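Local coordinates for protein pid-3 (Caenorhabditis elegans, PDB 7OCZ) that probably acts in piRNA biogenesis and chromosome segregation through an RRM-like domain that is seen here as a homodimer, at residues A[15-20]-A[75-80]; A[34-39]-A[51-56]. One frame throughout, in Å; residues are numbered along the deposited sequence.

Interaction 1 of 2, residues A[15-20]-A[75-80]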
loop_
_atom_site.group_PDB
_atom_site.type_symbol
_atom_site.label_atom_id
_atom_site.label_comp_id
_atom_site.label_asym_id
_atom_site.label_seq_id
_atom_site.Cartn_x
_atom_site.Cartn_y
_atom_site.Cartn_z
ATOM N N LEU A 15 10.605 8.185 -6.972
ATOM C CA LEU A 15 10.992 8.720 -5.681
ATOM C C LEU A 15 11.976 7.751 -5.035
ATOM O O LEU A 15 11.807 6.535 -5.126
ATOM C CB LEU A 15 9.742 8.890 -4.807
ATOM C CG LEU A 15 9.852 9.460 -3.406
ATOM C CD1 LEU A 15 10.236 10.920 -3.585
ATOM C CD2 LEU A 15 8.543 9.333 -2.662
ATOM N N LYS A 16 13.010 8.280 -4.398
ATOM C CA LYS A 16 13.919 7.484 -3.584
ATOM C C LYS A 16 13.540 7.664 -2.123
ATOM O O LYS A 16 13.403 8.798 -1.661
ATOM C CB LYS A 16 15.368 7.927 -3.785
ATOM C CG LYS A 16 15.966 7.578 -5.123
ATOM C CD LYS A 16 17.290 8.315 -5.323
ATOM C CE LYS A 16 18.451 7.565 -4.723
ATOM N NZ LYS A 16 19.735 8.107 -5.261
ATOM N N ILE A 17 13.395 6.562 -1.392
ATOM C CA ILE A 17 12.992 6.628 0.012
ATOM C C ILE A 17 13.845 5.661 0.823
ATOM O O ILE A 17 14.066 4.519 0.408
ATOM C CB ILE A 17 11.484 6.337 0.181
ATOM C CG1 ILE A 17 11.063 6.443 1.652
ATOM C CG2 ILE A 17 11.108 4.989 -0.435
ATOM C CD1 ILE A 17 9.556 6.565 1.861
ATOM N N SER A 18 14.352 6.124 1.964
ATOM C CA SER A 18 15.145 5.265 2.834
ATOM C C SER A 18 14.942 5.670 4.288
ATOM O O SER A 18 14.408 6.742 4.588
ATOM C CB SER A 18 16.633 5.312 2.470
ATOM O OG SER A 18 17.180 6.590 2.730
ATOM N N GLY A 19 15.351 4.781 5.197
ATOM C CA GLY A 19 15.287 5.042 6.620
ATOM C C GLY A 19 14.063 4.505 7.336
ATOM O O GLY A 19 13.984 4.627 8.566
ATOM N N TYR A 20 13.104 3.929 6.613
ATOM C CA TYR A 20 11.954 3.313 7.252
ATOM C C TYR A 20 12.372 2.016 7.957
ATOM O O TYR A 20 13.441 1.465 7.679
ATOM C CB TYR A 20 10.868 3.038 6.214
ATOM C CG TYR A 20 11.371 2.301 5.003
ATOM C CD1 TYR A 20 11.498 0.915 5.010
ATOM C CD2 TYR A 20 11.738 2.992 3.858
ATOM C CE1 TYR A 20 11.967 0.242 3.910
ATOM C CE2 TYR A 20 12.203 2.327 2.753
ATOM C CZ TYR A 20 12.323 0.952 2.785
ATOM O OH TYR A 20 12.789 0.290 1.678
ATOM N N HIS A 75 14.249 5.910 13.747
ATOM C CA HIS A 75 14.006 5.934 12.309
ATOM C C HIS A 75 13.615 7.332 11.863
ATOM O O HIS A 75 12.713 7.947 12.441
ATOM C CB HIS A 75 12.913 4.937 11.912
ATOM C CG HIS A 75 13.276 3.506 12.164
ATOM N ND1 HIS A 75 12.999 2.864 13.351
ATOM C CD2 HIS A 75 13.879 2.590 11.371
ATOM C CE1 HIS A 75 13.424 1.615 13.281
ATOM N NE2 HIS A 75 13.962 1.424 12.091
ATOM N N LYS A 76 14.288 7.818 10.823
ATOM C CA LYS A 76 14.028 9.126 10.239
ATOM C C LYS A 76 14.098 8.984 8.724
ATOM O O LYS A 76 15.069 8.431 8.201
ATOM C CB LYS A 76 15.046 10.152 10.749
ATOM C CG LYS A 76 15.251 11.360 9.875
ATOM C CD LYS A 76 16.189 12.340 10.557
ATOM C CE LYS A 76 16.740 13.360 9.583
ATOM N NZ LYS A 76 17.660 14.318 10.259
ATOM N N LEU A 77 13.075 9.468 8.024
ATOM C CA LEU A 77 12.981 9.243 6.584
ATOM C C LEU A 77 13.897 10.174 5.797
ATOM O O LEU A 77 13.975 11.379 6.059
ATOM C CB LEU A 77 11.544 9.425 6.089
ATOM C CG LEU A 77 10.482 8.390 6.450
ATOM C CD1 LEU A 77 9.150 8.780 5.830
ATOM C CD2 LEU A 77 10.903 7.007 5.970
ATOM N N GLN A 78 14.578 9.607 4.811
ATOM C CA GLN A 78 15.274 10.364 3.780
ATOM C C GLN A 78 14.535 10.112 2.473
ATOM O O GLN A 78 14.386 8.957 2.060
ATOM C CB GLN A 78 16.736 9.935 3.671
ATOM C CG GLN A 78 17.464 10.452 2.433
ATOM C CD GLN A 78 17.638 11.965 2.413
ATOM O OE1 GLN A 78 17.471 12.642 3.433
ATOM N NE2 GLN A 78 17.966 12.505 1.239
ATOM N N VAL A 79 14.044 11.182 1.847
ATOM C CA VAL A 79 13.212 11.089 0.651
ATOM C C VAL A 79 13.721 12.105 -0.362
ATOM O O VAL A 79 13.966 13.263 -0.012
ATOM C CB VAL A 79 11.726 11.339 0.981
ATOM C CG1 VAL A 79 10.860 11.146 -0.244
ATOM C CG2 VAL A 79 11.262 10.414 2.120
ATOM N N SER A 80 13.883 11.675 -1.614
ATOM C CA SER A 80 14.388 12.565 -2.651
ATOM C C SER A 80 13.867 12.118 -4.007
ATOM O O SER A 80 13.508 10.954 -4.203
ATOM C CB SER A 80 15.923 12.603 -2.661
ATOM O OG SER A 80 16.461 11.322 -2.953
HETATM O O HOH W 1 16.380 6.008 9.886
#
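The carbonyl oxygen of Gly19 sits at the edge of the His75 imidazole, in its plane, with Gly19 O 3.5 Å from His75 CD2. ND1 of the same ring is bonded to Asp72, which fixes its turn. In Tyr20, the other flat group, the bond to CB leads away, though CB still touches Leu77 CD2; its side chain packs on Ile29 and Leu32 of helix 26-32 and on Ala49. Here a water bridges the two segments, donating a hydrogen bond to Gly19 O and accepting one from Lys76 N. Gly19 suits the place: at phi 96°, a CB would lie 2.3 Å from Lys76 O.

Beyond this water the two strands pair antiparallel. Lys16 with Ser80 and Ser18 with Gln78 are hydrogen-bonded pairs; the bond from Lys16 N to Ser80 O is 2.7 Å and nearly straight. Between them, Ile17 and Val79 form a non-hydrogen-bonded pair whose side chains lie side by side, Ile17 CG1 4.0 Å from Val79 CG2. In Leu15, chi1 of -179° sets CG beside the carbonyl carbon, from where CD1 reaches Val79 CG1 at 3.4 Å, tighter than usual carbon contact. Replacing Leu15 by alanine is likely to leave Val79 CG1 without its close partner and open a gap towards helix 56-66.

The alternation of residues sorts the sheet's faces. Lys16, Ser18, Gln78 and Ser80 form a polar face, the one on which many RRM domains bind RNA; whether this protein does so is not established. Leu15, Ile17 and Val79 form the apolar face: helix 56-66 meets Leu15 through Ala62 and Val63, and Val79 through Phe66, while on the other edge of strand 14-18 strand 48-52 brings Val51 against Ile17.

Interaction 2 of 2, residues A[34-39]-A[51-56]; sequences TPYRVN and VALENK
Val38 and Val51 press their CG1 methyls together at 3.6 Å, in the packed half of this contact between the loop after helix 26-32 and the end of strand 48-52. Both branches of Val38 are used: CG2 turns to Leu53 CD2, a methyl that also lies 3.4 Å from Arg37 O. Branched aliphatic residues suit this interior, where Tyr36 adds its CB against Leu53, while its hydroxyl is hydrogen-bonded to Asp65 OD1 of helix 56-66. The backbones are joined where Asn39 N donates to Ala52 O, 2.8 Å away and almost perfectly straight. On the loop's far side, Val38 O and Tyr36 O accept bonds from Asn25 and Gln31 of the second subunit.

The outer side is looser and polar. Glu54 bends at chi2 (-67°), which brings its carboxylate back over the aliphatic stem of Arg37. There OE1 takes a hydrogen bond from Asn39 ND2 at 2.9 Å; the oxygen is approached on its anti side, 21° out of the carboxylate plane, while it lies in the plane of the amide, and the two flat groups stand 81° apart. Arg37 NE makes a long salt bridge to the same OE1, 3.5 Å away at the guanidinium edge, and a weak bond to Asn39 OD1. A water bridges the backbones, donating to Arg37 O and accepting from Glu54 N.

One carboxylate oxygen serves both an amide and a guanidinium, consistent with an ionised acid, and the charged pair and amide close over an apolar interior.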
loop_
_atom_site.group_PDB
_atom_site.type_symbol
_atom_site.label_atom_id
_atom_site.label_comp_id
_atom_site.label_asym_id
_atom_site.label_seq_id
_atom_site.Cartn_x
_atom_site.Cartn_y
_atom_site.Cartn_z
ATOM N N THR A 34 0.748 6.811 1.812
ATOM C CA THR A 34 -0.644 7.195 1.613
ATOM C C THR A 34 -0.775 8.710 1.760
ATOM O O THR A 34 -0.125 9.294 2.635
ATOM C CB THR A 34 -1.529 6.480 2.642
ATOM O OG1 THR A 34 -1.234 5.078 2.636
ATOM C CG2 THR A 34 -2.997 6.665 2.356
ATOM N N PRO A 35 -1.591 9.386 0.928
ATOM C CA PRO A 35 -2.485 8.916 -0.139
ATOM C C PRO A 35 -1.919 9.024 -1.544
ATOM O O PRO A 35 -2.702 9.113 -2.498
ATOM C CB PRO A 35 -3.677 9.854 0.000
ATOM C CG PRO A 35 -3.023 11.174 0.370
ATOM C CD PRO A 35 -1.713 10.848 1.087
ATOM N N TYR A 36 -0.597 9.029 -1.683
ATOM C CA TYR A 36 -0.014 9.158 -3.008
ATOM C C TYR A 36 -0.235 7.877 -3.795
ATOM O O TYR A 36 -0.047 6.775 -3.276
ATOM C CB TYR A 36 1.481 9.473 -2.914
ATOM C CG TYR A 36 1.758 10.895 -2.490
ATOM C CD1 TYR A 36 1.847 11.910 -3.433
ATOM C CD2 TYR A 36 1.926 11.224 -1.152
ATOM C CE1 TYR A 36 2.094 13.215 -3.059
ATOM C CE2 TYR A 36 2.176 12.533 -0.764
ATOM C CZ TYR A 36 2.255 13.524 -1.730
ATOM O OH TYR A 36 2.496 14.831 -1.355
ATOM N N ARG A 37 -0.652 8.023 -5.051
ATOM C CA ARG A 37 -0.760 6.859 -5.914
ATOM C C ARG A 37 0.625 6.288 -6.197
ATOM O O ARG A 37 1.522 7.005 -6.644
ATOM C CB ARG A 37 -1.455 7.213 -7.224
ATOM C CG ARG A 37 -1.570 6.010 -8.143
ATOM C CD ARG A 37 -2.653 6.172 -9.186
ATOM N NE ARG A 37 -2.585 5.103 -10.174
ATOM C CZ ARG A 37 -3.439 4.091 -10.236
ATOM N NH1 ARG A 37 -4.446 3.984 -9.387
ATOM N NH2 ARG A 37 -3.278 3.163 -11.175
ATOM N N VAL A 38 0.787 4.992 -5.938
ATOM C CA VAL A 38 2.043 4.269 -6.117
ATOM C C VAL A 38 1.822 3.238 -7.210
ATOM O O VAL A 38 0.912 2.408 -7.108
ATOM C CB VAL A 38 2.490 3.591 -4.813
ATOM C CG1 VAL A 38 3.696 2.699 -5.062
ATOM C CG2 VAL A 38 2.797 4.639 -3.747
ATOM N N ASN A 39 2.644 3.289 -8.255
ATOM C CA ASN A 39 2.490 2.414 -9.414
ATOM C C ASN A 39 3.503 1.284 -9.462
ATOM O O ASN A 39 3.327 0.343 -10.242
ATOM C CB ASN A 39 2.597 3.230 -10.700
ATOM C CG ASN A 39 1.448 4.178 -10.867
ATOM O OD1 ASN A 39 0.309 3.848 -10.531
ATOM N ND2 ASN A 39 1.730 5.375 -11.368
ATOM N N VAL A 51 10.340 4.202 -5.701
ATOM C CA VAL A 51 8.887 4.148 -5.799
ATOM C C VAL A 51 8.439 4.987 -6.987
ATOM O O VAL A 51 8.840 6.147 -7.118
ATOM C CB VAL A 51 8.228 4.646 -4.497
ATOM C CG1 VAL A 51 6.714 4.668 -4.630
ATOM C CG2 VAL A 51 8.670 3.801 -3.305
ATOM N N ALA A 52 7.606 4.405 -7.848
ATOM C CA ALA A 52 7.057 5.114 -8.996
ATOM C C ALA A 52 5.761 5.800 -8.583
ATOM O O ALA A 52 4.811 5.134 -8.159
ATOM C CB ALA A 52 6.801 4.156 -10.158
ATOM N N LEU A 53 5.732 7.125 -8.687
ATOM C CA LEU A 53 4.519 7.896 -8.465
ATOM C C LEU A 53 3.894 8.261 -9.810
ATOM O O LEU A 53 4.319 7.790 -10.870
ATOM C CB LEU A 53 4.807 9.137 -7.622
ATOM C CG LEU A 53 5.410 8.885 -6.236
ATOM C CD1 LEU A 53 5.440 10.177 -5.449
ATOM C CD2 LEU A 53 4.640 7.807 -5.481
ATOM N N GLU A 54 2.870 9.116 -9.766
ATOM C CA GLU A 54 2.117 9.436 -10.977
ATOM C C GLU A 54 2.915 10.336 -11.914
ATOM O O GLU A 54 2.990 10.080 -13.121
ATOM C CB GLU A 54 0.787 10.090 -10.604
ATOM C CG GLU A 54 -0.350 9.112 -10.377
ATOM C CD GLU A 54 -0.761 8.407 -11.656
ATOM O OE1 GLU A 54 -0.404 7.222 -11.833
ATOM O OE2 GLU A 54 -1.423 9.049 -12.499
ATOM N N ASN A 55 3.514 11.399 -11.384
ATOM C CA ASN A 55 4.253 12.348 -12.209
ATOM C C ASN A 55 5.223 13.121 -11.325
ATOM O O ASN A 55 5.307 12.895 -10.115
ATOM C CB ASN A 55 3.311 13.300 -12.952
ATOM C CG ASN A 55 2.371 14.042 -12.019
ATOM O OD1 ASN A 55 2.787 14.617 -11.010
ATOM N ND2 ASN A 55 1.087 14.041 -12.362
ATOM N N LYS A 56 5.932 14.070 -11.947
ATOM C CA LYS A 56 6.971 14.813 -11.242
ATOM C C LYS A 56 6.394 15.771 -10.204
ATOM O O LYS A 56 7.092 16.135 -9.254
ATOM C CB LYS A 56 7.834 15.585 -12.237
ATOM C CG LYS A 56 7.059 16.619 -13.036
ATOM C CD LYS A 56 7.949 17.320 -14.053
ATOM C CE LYS A 56 7.136 18.226 -14.973
ATOM N NZ LYS A 56 6.391 17.472 -16.030
HETATM O O HOH W 2 1.499 9.494 -7.211
#

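Both interactions build on the same sheet, since strands 14-18 and 48-52 are neighbours in it: Leu15 N probably bonds Val51 O, and Leu15 CD2 lies near Leu53 CD1. Interaction 1 joins two strands distant in sequence and relies on repeated backbone bonds, with one apolar face and one polar face; it lies away from the other subunit. Interaction 2 is the more buried of the two, yet has a single direct backbone bond between its segments, replacing regular pairing with aliphatic packing and a charged, amide-linked edge at the dimer interface. Helix 56-66 lies against residues of both contacts.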